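Local structure of CELL division inhibitor (Pyrococcus furiosus, 1G3Q) at residues A202-E205 and G206-G210; D38-L41 and T42-N45; V154-V157 and L158-G162; D126-S129 and A130-S133; K224-V227 and K228-E231. The protein binds ADP and magnesium as a MinD-type cell division inhibitor of the P-loop NTPase class, and probably hydrolyses ATP. All coordinates share one frame; numbering follows the deposited sequence.

Contact 1: A202-E205 and G206-G210; sequences AIRE and GTLEG. With ADP (adenosine-5'-diphosphate), chain C.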
loop_
_atom_site.group_PDB
_atom_site.type_symbol
_atom_site.label_atom_id
_atom_site.label_comp_id
_atom_site.label_asym_id
_atom_site.label_seq_id
_atom_site.Cartn_x
_atom_site.Cartn_y
_atom_site.Cartn_z
ATOM N N ALA A 202 6.962 -17.558 -0.593
ATOM C CA ALA A 202 5.549 -17.640 -0.216
ATOM C C ALA A 202 4.794 -16.359 -0.557
ATOM O O ALA A 202 3.609 -16.391 -0.913
ATOM C CB ALA A 202 5.420 -17.934 1.271
ATOM N N ILE A 203 5.477 -15.224 -0.438
ATOM C CA ILE A 203 4.862 -13.940 -0.739
ATOM C C ILE A 203 4.569 -13.847 -2.239
ATOM O O ILE A 203 3.484 -13.429 -2.646
ATOM C CB ILE A 203 5.781 -12.776 -0.284
ATOM C CG1 ILE A 203 5.763 -12.683 1.247
ATOM C CG2 ILE A 203 5.324 -11.468 -0.908
ATOM C CD1 ILE A 203 6.709 -11.626 1.839
ATOM N N ARG A 204 5.542 -14.247 -3.054
ATOM C CA ARG A 204 5.383 -14.233 -4.507
ATOM C C ARG A 204 4.263 -15.200 -4.889
ATOM O O ARG A 204 3.454 -14.917 -5.775
ATOM C CB ARG A 204 6.697 -14.654 -5.183
ATOM C CG ARG A 204 6.606 -14.920 -6.689
ATOM C CD ARG A 204 6.157 -13.695 -7.484
ATOM N NE ARG A 204 6.156 -13.954 -8.926
ATOM C CZ ARG A 204 5.584 -13.166 -9.833
ATOM N NH1 ARG A 204 5.637 -13.488 -11.119
ATOM N NH2 ARG A 204 4.952 -12.060 -9.458
ATOM N N GLU A 205 4.209 -16.339 -4.208
ATOM C CA GLU A 205 3.177 -17.323 -4.495
ATOM C C GLU A 205 1.799 -16.716 -4.233
ATOM O O GLU A 205 0.870 -16.906 -5.021
ATOM C CB GLU A 205 3.366 -18.574 -3.635
ATOM C CG GLU A 205 2.537 -19.755 -4.126
ATOM C CD GLU A 205 2.767 -21.028 -3.329
ATOM O OE1 GLU A 205 3.820 -21.148 -2.660
ATOM O OE2 GLU A 205 1.896 -21.921 -3.388
ATOM N N GLY A 206 1.671 -15.985 -3.127
ATOM C CA GLY A 206 0.401 -15.357 -2.805
ATOM C C GLY A 206 0.014 -14.358 -3.882
ATOM O O GLY A 206 -1.141 -14.295 -4.309
ATOM N N THR A 207 0.990 -13.573 -4.323
ATOM C CA THR A 207 0.760 -12.580 -5.363
ATOM C C THR A 207 0.126 -13.224 -6.597
ATOM O O THR A 207 -0.892 -12.753 -7.096
ATOM C CB THR A 207 2.080 -11.899 -5.783
ATOM O OG1 THR A 207 2.620 -11.171 -4.671
ATOM C CG2 THR A 207 1.842 -10.941 -6.946
ATOM N N LEU A 208 0.733 -14.304 -7.073
ATOM C CA LEU A 208 0.243 -15.002 -8.255
ATOM C C LEU A 208 -1.092 -15.703 -8.013
ATOM O O LEU A 208 -1.907 -15.839 -8.924
ATOM C CB LEU A 208 1.295 -16.017 -8.731
ATOM C CG LEU A 208 2.618 -15.408 -9.221
ATOM C CD1 LEU A 208 3.597 -16.506 -9.619
ATOM C CD2 LEU A 208 2.342 -14.494 -10.409
ATOM N N GLU A 209 -1.313 -16.137 -6.781
ATOM C CA GLU A 209 -2.543 -16.831 -6.412
ATOM C C GLU A 209 -3.738 -15.891 -6.266
ATOM O O GLU A 209 -4.886 -16.311 -6.399
ATOM C CB GLU A 209 -2.331 -17.573 -5.090
ATOM C CG GLU A 209 -3.513 -18.402 -4.625
ATOM C CD GLU A 209 -3.770 -19.589 -5.521
ATOM O OE1 GLU A 209 -2.811 -20.069 -6.154
ATOM O OE2 GLU A 209 -4.924 -20.053 -5.580
ATOM N N GLY A 210 -3.475 -14.620 -5.991
ATOM C CA GLY A 210 -4.581 -13.695 -5.801
ATOM C C GLY A 210 -5.064 -13.792 -4.364
ATOM O O GLY A 210 -6.191 -13.412 -4.034
HETATM P PB ADP C . 5.520 -2.546 -6.201
HETATM O O1B ADP C . 5.843 -2.184 -7.566
HETATM O O2B ADP C . 6.365 -1.784 -5.268
HETATM O O3B ADP C . 3.929 -2.414 -5.756
HETATM P PA ADP C . 5.067 -5.302 -5.745
HETATM O O1A ADP C . 4.198 -5.650 -6.815
HETATM O O2A ADP C . 4.410 -5.228 -4.466
HETATM O O3A ADP C . 5.871 -4.039 -5.990
HETATM O "O5'" ADP C . 6.098 -6.394 -5.676
HETATM C "C5'" ADP C . 6.973 -6.768 -6.808
HETATM C "C4'" ADP C . 7.129 -8.242 -6.926
HETATM O "O4'" ADP C . 8.002 -8.773 -5.888
HETATM C "C3'" ADP C . 5.864 -9.026 -6.781
HETATM O "O3'" ADP C . 5.778 -10.026 -7.793
HETATM C "C2'" ADP C . 5.908 -9.678 -5.432
HETATM O "O2'" ADP C . 5.260 -10.943 -5.329
HETATM C "C1'" ADP C . 7.338 -9.817 -5.124
HETATM N N9 ADP C . 7.687 -9.531 -3.704
HETATM C C8 ADP C . 7.478 -8.411 -2.883
HETATM N N7 ADP C . 7.926 -8.513 -1.665
HETATM C C5 ADP C . 8.476 -9.774 -1.638
HETATM C C6 ADP C . 9.130 -10.513 -0.611
HETATM N N6 ADP C . 9.294 -9.970 0.595
HETATM N N1 ADP C . 9.584 -11.800 -0.907
HETATM C C2 ADP C . 9.402 -12.335 -2.154
HETATM N N3 ADP C . 8.791 -11.702 -3.186
HETATM C C4 ADP C . 8.348 -10.424 -2.870
#
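Arg204 and Leu208 meet one turn apart on helix 201-209, and the ribose of ADP lies beside the same turn. Leu208 CD2 sits over one face of the Arg204 guanidinium, offset toward its rim, 3.5 Å from NH1. Arg204 NH2 gives a weak, bent hydrogen bond to O3' of ADP, 2.8 Å long. Thr207 OG1 makes a firmer bond with the other ribose hydroxyl, 2.7 Å from ADP O2'; either oxygen could donate. The Thr207 methyl CG2 also lies near the ribose. Ile203 turns to the base instead: its CD1 is 3.3 Å from ADP N6, and its CG2 is 3.7 Å from ADP C5.

The Arg204 chain leaves with CG anti to the backbone N (chi1 170°) and bends at chi2 (61°), which carries the guanidinium back to Leu208 and the sugar. Behind these groups run the helical bonds, such as Leu208 N to Arg204 O at 3.1 Å. The helix ends in a Schellman motif with Gly210 at positive phi. Glu205 points elsewhere and pairs with Lys217, while Thr18 of helix 16-29 backs Ile203 and Thr207. One helical turn thus reads both ribose hydroxyls with polar atoms and the adenine with aliphatic carbons.

Contact 2: D38-L41 and T42-N45; sequences DGDL and TMAN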
loop_
_atom_site.group_PDB
_atom_site.type_symbol
_atom_site.label_atom_id
_atom_site.label_comp_id
_atom_site.label_asym_id
_atom_site.label_seq_id
_atom_site.Cartn_x
_atom_site.Cartn_y
_atom_site.Cartn_z
ATOM N N ASP A 38 -6.338 1.274 -4.819
ATOM C CA ASP A 38 -5.303 1.170 -5.837
ATOM C C ASP A 38 -5.054 2.545 -6.441
ATOM O O ASP A 38 -5.707 2.936 -7.410
ATOM C CB ASP A 38 -5.706 0.203 -6.953
ATOM C CG ASP A 38 -4.538 -0.146 -7.856
ATOM O OD1 ASP A 38 -3.532 0.601 -7.835
ATOM O OD2 ASP A 38 -4.613 -1.157 -8.583
ATOM N N GLY A 39 -4.113 3.279 -5.857
ATOM C CA GLY A 39 -3.793 4.601 -6.361
ATOM C C GLY A 39 -2.703 4.581 -7.421
ATOM O O GLY A 39 -2.199 5.635 -7.818
ATOM N N ASP A 40 -2.322 3.389 -7.872
ATOM C CA ASP A 40 -1.293 3.271 -8.903
ATOM C C ASP A 40 -2.029 3.268 -10.237
ATOM O O ASP A 40 -2.212 2.228 -10.874
ATOM C CB ASP A 40 -0.498 1.975 -8.735
ATOM C CG ASP A 40 0.892 2.080 -9.322
ATOM O OD1 ASP A 40 1.037 2.781 -10.344
ATOM O OD2 ASP A 40 1.835 1.464 -8.772
ATOM N N LEU A 41 -2.445 4.458 -10.648
ATOM C CA LEU A 41 -3.214 4.648 -11.864
ATOM C C LEU A 41 -2.670 4.044 -13.159
ATOM O O LEU A 41 -3.449 3.548 -13.974
ATOM C CB LEU A 41 -3.492 6.144 -12.060
ATOM C CG LEU A 41 -4.174 6.842 -10.869
ATOM C CD1 LEU A 41 -4.461 8.298 -11.216
ATOM C CD2 LEU A 41 -5.469 6.123 -10.520
ATOM N N THR A 42 -1.355 4.072 -13.359
ATOM C CA THR A 42 -0.791 3.526 -14.596
ATOM C C THR A 42 -0.440 2.047 -14.516
ATOM O O THR A 42 -0.139 1.424 -15.539
ATOM C CB THR A 42 0.481 4.284 -15.034
ATOM O OG1 THR A 42 1.510 4.088 -14.060
ATOM C CG2 THR A 42 0.200 5.776 -15.176
ATOM N N MET A 43 -0.478 1.484 -13.311
ATOM C CA MET A 43 -0.153 0.072 -13.115
ATOM C C MET A 43 -1.071 -0.537 -12.059
ATOM O O MET A 43 -0.616 -0.943 -10.997
ATOM C CB MET A 43 1.306 -0.074 -12.661
ATOM C CG MET A 43 2.328 0.506 -13.629
ATOM S SD MET A 43 2.421 -0.389 -15.201
ATOM C CE MET A 43 3.696 -1.592 -14.809
ATOM N N ALA A 44 -2.365 -0.595 -12.354
ATOM C CA ALA A 44 -3.331 -1.142 -11.408
ATOM C C ALA A 44 -3.123 -2.641 -11.228
ATOM O O ALA A 44 -3.335 -3.410 -12.160
ATOM C CB ALA A 44 -4.746 -0.861 -11.894
ATOM N N ASN A 45 -2.700 -3.045 -10.031
ATOM C CA ASN A 45 -2.459 -4.456 -9.721
ATOM C C ASN A 45 -3.156 -4.899 -8.431
ATOM O O ASN A 45 -3.428 -6.080 -8.246
ATOM C CB ASN A 45 -0.956 -4.728 -9.538
ATOM C CG ASN A 45 -0.155 -4.531 -10.809
ATOM O OD1 ASN A 45 -0.397 -5.190 -11.821
ATOM N ND2 ASN A 45 0.819 -3.628 -10.759
HETATM O O HOH W 1 0.665 -1.475 -8.734
HETATM O O HOH W 2 0.675 5.250 -11.887
#
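Asp40 and Met43 are the ends of a type I beta turn in the loop between strand 34-38 and helix 46-49. Its backbone bond runs from Met43 N to Asp40 O, 3.1 Å, with the donor above the carbonyl plane. Asp38 adds an Asx turn: its OD1 accepts from Asp40 N at 3.0 Å, nearly in line with its C-O bond.

Two waters extend the polar network. One donates to Asp40 OD2 and to Met43 O, 2.7 Å from the latter, and accepts from Asn45 ND2. The other donates to Asp40 OD1 at 2.9 Å, accepts from Thr42 N and bonds to Thr42 OG1.

Asp38 OD2 lies 3.3 Å from Ala44 CB and takes a weak hydrogen bond from Leu46 N. Asp40 OD1 lies alongside Met43, 3.7 Å from its CB. Asp38 CG is anti to the backbone N (chi1 -168°), which brings the carboxylate toward Ala44 and Asp40 N. With an alanine in place of Asp38, Asp40 N would probably lose its side-chain acceptor, leaving the loop free to shift. Asp40 binds magnesium in another structure of this protein. Here both its oxygens hold water and the Asx turn steadies its backbone, consistent with a carboxylate held beside the nucleotide site.

Contact 3: V154-V157 and L158-G162; sequences VGIV and LKKAG
Leu158 N bonds to Val154 O at 2.9 Å, nearly straight, with an N-H...O angle of 172°. Lys159 N follows with Gly155 O at 2.8 Å, and Lys160 N with Ile156 O at 3.0 Å. Ala161 N reaches Val157 O with a more bent bond. Gly162, at positive phi, closes this end of helix 145-160 in a Schellman motif, and its N bonds to Lys159 O.

On the buried side Val154 and Leu158 run side by side, with CG1 of the valine 4.0 Å from CD1 of the leucine. Leu158 CG also rests 3.3 Å from Val154 O. Both side chains meet Met131 of helix 125-131, and Leu158 reaches Ile165 of strand 164-173. Replacing Leu158 by alanine would probably open a gap between this helix, Met131 and Ile165.

On the outer side Lys160 is extended beyond CG. Its chi1 of -62° lays the chain along Ile156. CE comes within 3.4 Å of Ile156 CG2, a tight contact. The helix lies in the beta-alpha-beta unit from strand 136-141 to strand 164-173. Its last turn is two-sided: aliphatic branches pack inward, while the methylenes of Lys160 lie along Ile156 and leave its ammonium at the outer side.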
loop_
_atom_site.group_PDB
_atom_site.type_symbol
_atom_site.label_atom_id
_atom_site.label_comp_id
_atom_site.label_asym_id
_atom_site.label_seq_id
_atom_site.Cartn_x
_atom_site.Cartn_y
_atom_site.Cartn_z
ATOM N N VAL A 154 11.327 10.817 -0.216
ATOM C CA VAL A 154 9.879 10.848 -0.351
ATOM C C VAL A 154 9.270 11.130 1.018
ATOM O O VAL A 154 8.357 11.942 1.145
ATOM C CB VAL A 154 9.333 9.503 -0.887
ATOM C CG1 VAL A 154 7.814 9.529 -0.908
ATOM C CG2 VAL A 154 9.876 9.247 -2.286
ATOM N N GLY A 155 9.793 10.459 2.040
ATOM C CA GLY A 155 9.295 10.657 3.389
ATOM C C GLY A 155 9.425 12.103 3.829
ATOM O O GLY A 155 8.513 12.662 4.444
ATOM N N ILE A 156 10.562 12.713 3.511
ATOM C CA ILE A 156 10.800 14.105 3.871
ATOM C C ILE A 156 9.770 14.993 3.181
ATOM O O ILE A 156 9.203 15.895 3.796
ATOM C CB ILE A 156 12.222 14.548 3.461
ATOM C CG1 ILE A 156 13.254 13.666 4.166
ATOM C CG2 ILE A 156 12.443 16.013 3.820
ATOM C CD1 ILE A 156 14.693 14.004 3.836
ATOM N N VAL A 157 9.518 14.725 1.903
ATOM C CA VAL A 157 8.544 15.502 1.148
ATOM C C VAL A 157 7.164 15.379 1.784
ATOM O O VAL A 157 6.493 16.380 2.035
ATOM C CB VAL A 157 8.459 15.031 -0.322
ATOM C CG1 VAL A 157 7.294 15.714 -1.021
ATOM C CG2 VAL A 157 9.763 15.346 -1.047
ATOM N N LEU A 158 6.742 14.146 2.044
ATOM C CA LEU A 158 5.437 13.911 2.650
ATOM C C LEU A 158 5.358 14.533 4.040
ATOM O O LEU A 158 4.320 15.058 4.434
ATOM C CB LEU A 158 5.154 12.406 2.730
ATOM C CG LEU A 158 5.066 11.683 1.383
ATOM C CD1 LEU A 158 4.811 10.200 1.611
ATOM C CD2 LEU A 158 3.954 12.297 0.541
ATOM N N LYS A 159 6.457 14.470 4.783
ATOM C CA LYS A 159 6.487 15.044 6.123
ATOM C C LYS A 159 6.216 16.545 6.041
ATOM O O LYS A 159 5.429 17.088 6.819
ATOM C CB LYS A 159 7.849 14.798 6.774
ATOM C CG LYS A 159 7.922 15.242 8.224
ATOM C CD LYS A 159 9.297 14.975 8.809
ATOM C CE LYS A 159 9.357 15.376 10.277
ATOM N NZ LYS A 159 10.727 15.195 10.832
ATOM N N LYS A 160 6.867 17.207 5.087
ATOM C CA LYS A 160 6.695 18.642 4.897
ATOM C C LYS A 160 5.288 18.952 4.391
ATOM O O LYS A 160 4.752 20.033 4.646
ATOM C CB LYS A 160 7.736 19.171 3.905
ATOM C CG LYS A 160 9.176 18.993 4.375
ATOM C CD LYS A 160 10.183 19.488 3.342
ATOM C CE LYS A 160 11.606 19.358 3.864
ATOM N NZ LYS A 160 12.619 19.797 2.866
ATOM N N ALA A 161 4.694 17.999 3.678
ATOM C CA ALA A 161 3.349 18.176 3.144
ATOM C C ALA A 161 2.294 18.053 4.241
ATOM O O ALA A 161 1.116 18.326 4.013
ATOM C CB ALA A 161 3.083 17.155 2.041
ATOM N N GLY A 162 2.720 17.633 5.429
ATOM C CA GLY A 162 1.789 17.508 6.536
ATOM C C GLY A 162 1.438 16.100 6.989
ATOM O O GLY A 162 0.734 15.935 7.984
#

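Contact 4: D126-S129 and A130-S133; sequences DAMS and AMLS
Met128 bends at chi2 (-61°) and chi3 (-57°), which curls its thioether over toward the next turn. There it crosses both Met131 and Leu132. SD of Met128 lies 3.6 Å from CE of Met131, and CE of Met128 lies 3.8 Å from CD1 of Leu132. Met131 stays extended at chi2 and turns at chi3 (-73°). Its methyl therefore comes back along the helix, 4.2 Å from Ala127 CB and 3.4 Å from Ala127 O.

Met128 and Met131 lie in the last turn of helix 125-131, a short helix of the alpha-beta-alpha layered P-loop NTPase fold, and Leu132 follows it. Met128 and Met131 both turn to helix 145-160, where Val157 receives the first and Val154 and Leu158 the second. Leu132 touches Ala161.

The backbone bonds run on to Leu132, whose N meets Met128 O at 2.9 Å. Met131 N to Ala127 O is the straightest of them. At the next step a side chain takes over. Ser133 OG donates to Ser129 O at 2.8 Å, in the carbonyl plane, while Ser133 N bonds to Ala130 O. Ser129 OG turns back to Leu125 O, and Leu101 of helix 101-106 packs on both serines.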
loop_
_atom_site.group_PDB
_atom_site.type_symbol
_atom_site.label_atom_id
_atom_site.label_comp_id
_atom_site.label_asym_id
_atom_site.label_seq_id
_atom_site.Cartn_x
_atom_site.Cartn_y
_atom_site.Cartn_z
ATOM N N ASP A 126 1.099 11.624 -10.675
ATOM C CA ASP A 126 0.297 10.513 -10.169
ATOM C C ASP A 126 0.749 10.093 -8.773
ATOM O O ASP A 126 -0.076 9.894 -7.882
ATOM C CB ASP A 126 0.376 9.313 -11.121
ATOM C CG ASP A 126 -0.436 9.516 -12.385
ATOM O OD1 ASP A 126 -0.953 10.635 -12.596
ATOM O OD2 ASP A 126 -0.557 8.552 -13.174
ATOM N N ALA A 127 2.059 9.963 -8.587
ATOM C CA ALA A 127 2.613 9.558 -7.298
ATOM C C ALA A 127 2.244 10.541 -6.193
ATOM O O ALA A 127 1.785 10.140 -5.122
ATOM C CB ALA A 127 4.131 9.431 -7.396
ATOM N N MET A 128 2.445 11.829 -6.454
ATOM C CA MET A 128 2.137 12.859 -5.468
ATOM C C MET A 128 0.649 12.920 -5.143
ATOM O O MET A 128 0.268 13.047 -3.978
ATOM C CB MET A 128 2.607 14.228 -5.963
ATOM C CG MET A 128 4.116 14.392 -6.037
ATOM S SD MET A 128 4.941 14.201 -4.438
ATOM C CE MET A 128 4.117 15.444 -3.472
ATOM N N SER A 129 -0.189 12.832 -6.171
ATOM C CA SER A 129 -1.638 12.884 -5.984
ATOM C C SER A 129 -2.129 11.757 -5.082
ATOM O O SER A 129 -3.019 11.951 -4.257
ATOM C CB SER A 129 -2.349 12.794 -7.335
ATOM O OG SER A 129 -1.957 13.856 -8.183
ATOM N N ALA A 130 -1.544 10.577 -5.248
ATOM C CA ALA A 130 -1.932 9.421 -4.454
ATOM C C ALA A 130 -1.417 9.556 -3.026
ATOM O O ALA A 130 -2.191 9.477 -2.071
ATOM C CB ALA A 130 -1.390 8.139 -5.096
ATOM N N MET A 131 -0.114 9.771 -2.878
ATOM C CA MET A 131 0.485 9.900 -1.554
ATOM C C MET A 131 -0.170 11.001 -0.730
ATOM O O MET A 131 -0.425 10.821 0.462
ATOM C CB MET A 131 1.987 10.177 -1.667
ATOM C CG MET A 131 2.768 9.078 -2.370
ATOM S SD MET A 131 4.547 9.349 -2.301
ATOM C CE MET A 131 4.714 10.709 -3.482
ATOM N N LEU A 132 -0.447 12.137 -1.366
ATOM C CA LEU A 132 -1.057 13.263 -0.672
ATOM C C LEU A 132 -2.527 13.055 -0.330
ATOM O O LEU A 132 -3.167 13.942 0.247
ATOM C CB LEU A 132 -0.891 14.548 -1.487
ATOM C CG LEU A 132 0.549 15.068 -1.577
ATOM C CD1 LEU A 132 0.594 16.316 -2.450
ATOM C CD2 LEU A 132 1.066 15.377 -0.183
ATOM N N SER A 133 -3.063 11.891 -0.689
ATOM C CA SER A 133 -4.453 11.572 -0.380
ATOM C C SER A 133 -4.520 10.981 1.025
ATOM O O SER A 133 -5.603 10.832 1.593
ATOM C CB SER A 133 -5.022 10.561 -1.385
ATOM O OG SER A 133 -5.192 11.139 -2.668
#

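Contact 5: K224-V227 and K228-E231; sequences KAFV and KLAE
Leu229 packs against Phe226 three residues earlier on helix 221-235. Its CB starts beside the backbone, 3.5 Å from Phe226 O and 3.6 Å from Ala225 O. From there CG is anti to the backbone N (chi1 175°), and chi2 (65°) turns the CD2 branch to the phenylalanine. The CD2 methyl ends 4.2 Å from Phe226 CD2. It comes at the ring edge, near the ring plane, and not over a face. The two side chains lie alongside each other and point the same way.

In the alpha-beta-alpha layered fold this pair helps join the helix to the rim of the sheet. Phe226 touches Ile197 and Leu229 touches Ala195, both on the outermost strand 193-198. Phe226 also packs on Val19 and Asn22 of helix 16-29, the helix that follows the P-loop. Ala230 meets Leu23 and Ala26 of the same helix.

Under the side chains runs regular helix bonding. Leu229 N donates to Ala225 O at 2.9 Å, and Ala230 N to Phe226 O at the same length. Lys228 N and Glu231 N bond in the same way to Lys224 O and Val227 O. Lysines lie on the outward side. Lys228 runs extended beyond CG, after its CG has passed 3.4 Å from Lys224 O. Lys224 turns its amine to Glu219 in a salt bridge. Ala230 and Glu231 both touch Arg30.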
loop_
_atom_site.group_PDB
_atom_site.type_symbol
_atom_site.label_atom_id
_atom_site.label_comp_id
_atom_site.label_asym_id
_atom_site.label_seq_id
_atom_site.Cartn_x
_atom_site.Cartn_y
_atom_site.Cartn_z
ATOM N N LYS A 224 3.981 -14.302 8.852
ATOM C CA LYS A 224 4.165 -13.917 10.246
ATOM C C LYS A 224 4.688 -12.490 10.412
ATOM O O LYS A 224 4.279 -11.786 11.333
ATOM C CB LYS A 224 5.085 -14.924 10.942
ATOM C CG LYS A 224 4.416 -16.281 11.152
ATOM C CD LYS A 224 5.397 -17.354 11.611
ATOM C CE LYS A 224 4.659 -18.654 11.914
ATOM N NZ LYS A 224 5.576 -19.802 12.186
ATOM N N ALA A 225 5.583 -12.058 9.526
ATOM C CA ALA A 225 6.119 -10.703 9.607
ATOM C C ALA A 225 5.009 -9.681 9.352
ATOM O O ALA A 225 4.951 -8.639 10.010
ATOM C CB ALA A 225 7.251 -10.520 8.604
ATOM N N PHE A 226 4.121 -9.976 8.405
ATOM C CA PHE A 226 3.025 -9.056 8.115
ATOM C C PHE A 226 2.022 -8.973 9.262
ATOM O O PHE A 226 1.429 -7.916 9.498
ATOM C CB PHE A 226 2.314 -9.447 6.814
ATOM C CG PHE A 226 2.968 -8.889 5.582
ATOM C CD1 PHE A 226 3.483 -9.730 4.603
ATOM C CD2 PHE A 226 3.082 -7.512 5.410
ATOM C CE1 PHE A 226 4.104 -9.211 3.469
ATOM C CE2 PHE A 226 3.702 -6.977 4.282
ATOM C CZ PHE A 226 4.215 -7.832 3.307
ATOM N N VAL A 227 1.823 -10.082 9.969
ATOM C CA VAL A 227 0.904 -10.084 11.103
ATOM C C VAL A 227 1.476 -9.151 12.169
ATOM O O VAL A 227 0.742 -8.378 12.781
ATOM C CB VAL A 227 0.728 -11.502 11.697
ATOM C CG1 VAL A 227 -0.079 -11.431 12.990
ATOM C CG2 VAL A 227 0.008 -12.400 10.694
ATOM N N LYS A 228 2.791 -9.221 12.377
ATOM C CA LYS A 228 3.457 -8.364 13.354
ATOM C C LYS A 228 3.376 -6.906 12.915
ATOM O O LYS A 228 3.175 -6.016 13.741
ATOM C CB LYS A 228 4.923 -8.773 13.531
ATOM C CG LYS A 228 5.101 -10.118 14.221
ATOM C CD LYS A 228 6.561 -10.398 14.540
ATOM C CE LYS A 228 6.721 -11.741 15.250
ATOM N NZ LYS A 228 8.132 -11.995 15.677
ATOM N N LEU A 229 3.523 -6.662 11.615
ATOM C CA LEU A 229 3.432 -5.300 11.101
ATOM C C LEU A 229 2.049 -4.728 11.410
ATOM O O LEU A 229 1.924 -3.580 11.837
ATOM C CB LEU A 229 3.661 -5.262 9.584
ATOM C CG LEU A 229 3.450 -3.867 8.972
ATOM C CD1 LEU A 229 4.506 -2.905 9.523
ATOM C CD2 LEU A 229 3.534 -3.927 7.453
ATOM N N ALA A 230 1.012 -5.531 11.182
ATOM C CA ALA A 230 -0.358 -5.103 11.438
ATOM C C ALA A 230 -0.512 -4.725 12.907
ATOM O O ALA A 230 -1.178 -3.747 13.240
ATOM C CB ALA A 230 -1.331 -6.214 11.082
ATOM N N GLU A 231 0.109 -5.511 13.781
ATOM C CA GLU A 231 0.055 -5.251 15.213
ATOM C C GLU A 231 0.692 -3.890 15.492
ATOM O O GLU A 231 0.125 -3.063 16.206
ATOM C CB GLU A 231 0.808 -6.344 15.975
ATOM C CG GLU A 231 0.534 -6.363 17.471
ATOM C CD GLU A 231 1.443 -7.322 18.219
ATOM O OE1 GLU A 231 1.720 -8.419 17.685
ATOM O OE2 GLU A 231 1.871 -6.984 19.343
#

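All five contacts are local, and they follow one another along the chain without nesting or crossing. Contact 2 comes first, shaping the loop after strand 34-38. Contact 4 ends helix 125-131, and it touches contact 2 where Asp126 packs on Leu41 and Thr42. Contact 3 ends helix 145-160 and packs on contact 4, joining two neighbouring helices. Contact 1 then lies across the chain's centre from contacts 3 and 4, on helix 201-209 beside ADP. Contact 5, on helix 221-235, touches contact 1 through Phe226 CE1 and Ile203 CD1, 3.9 Å apart. Contacts 1 and 5 thus adjoin at the adenine end of the nucleotide site, while contact 2 stands near its magnesium end.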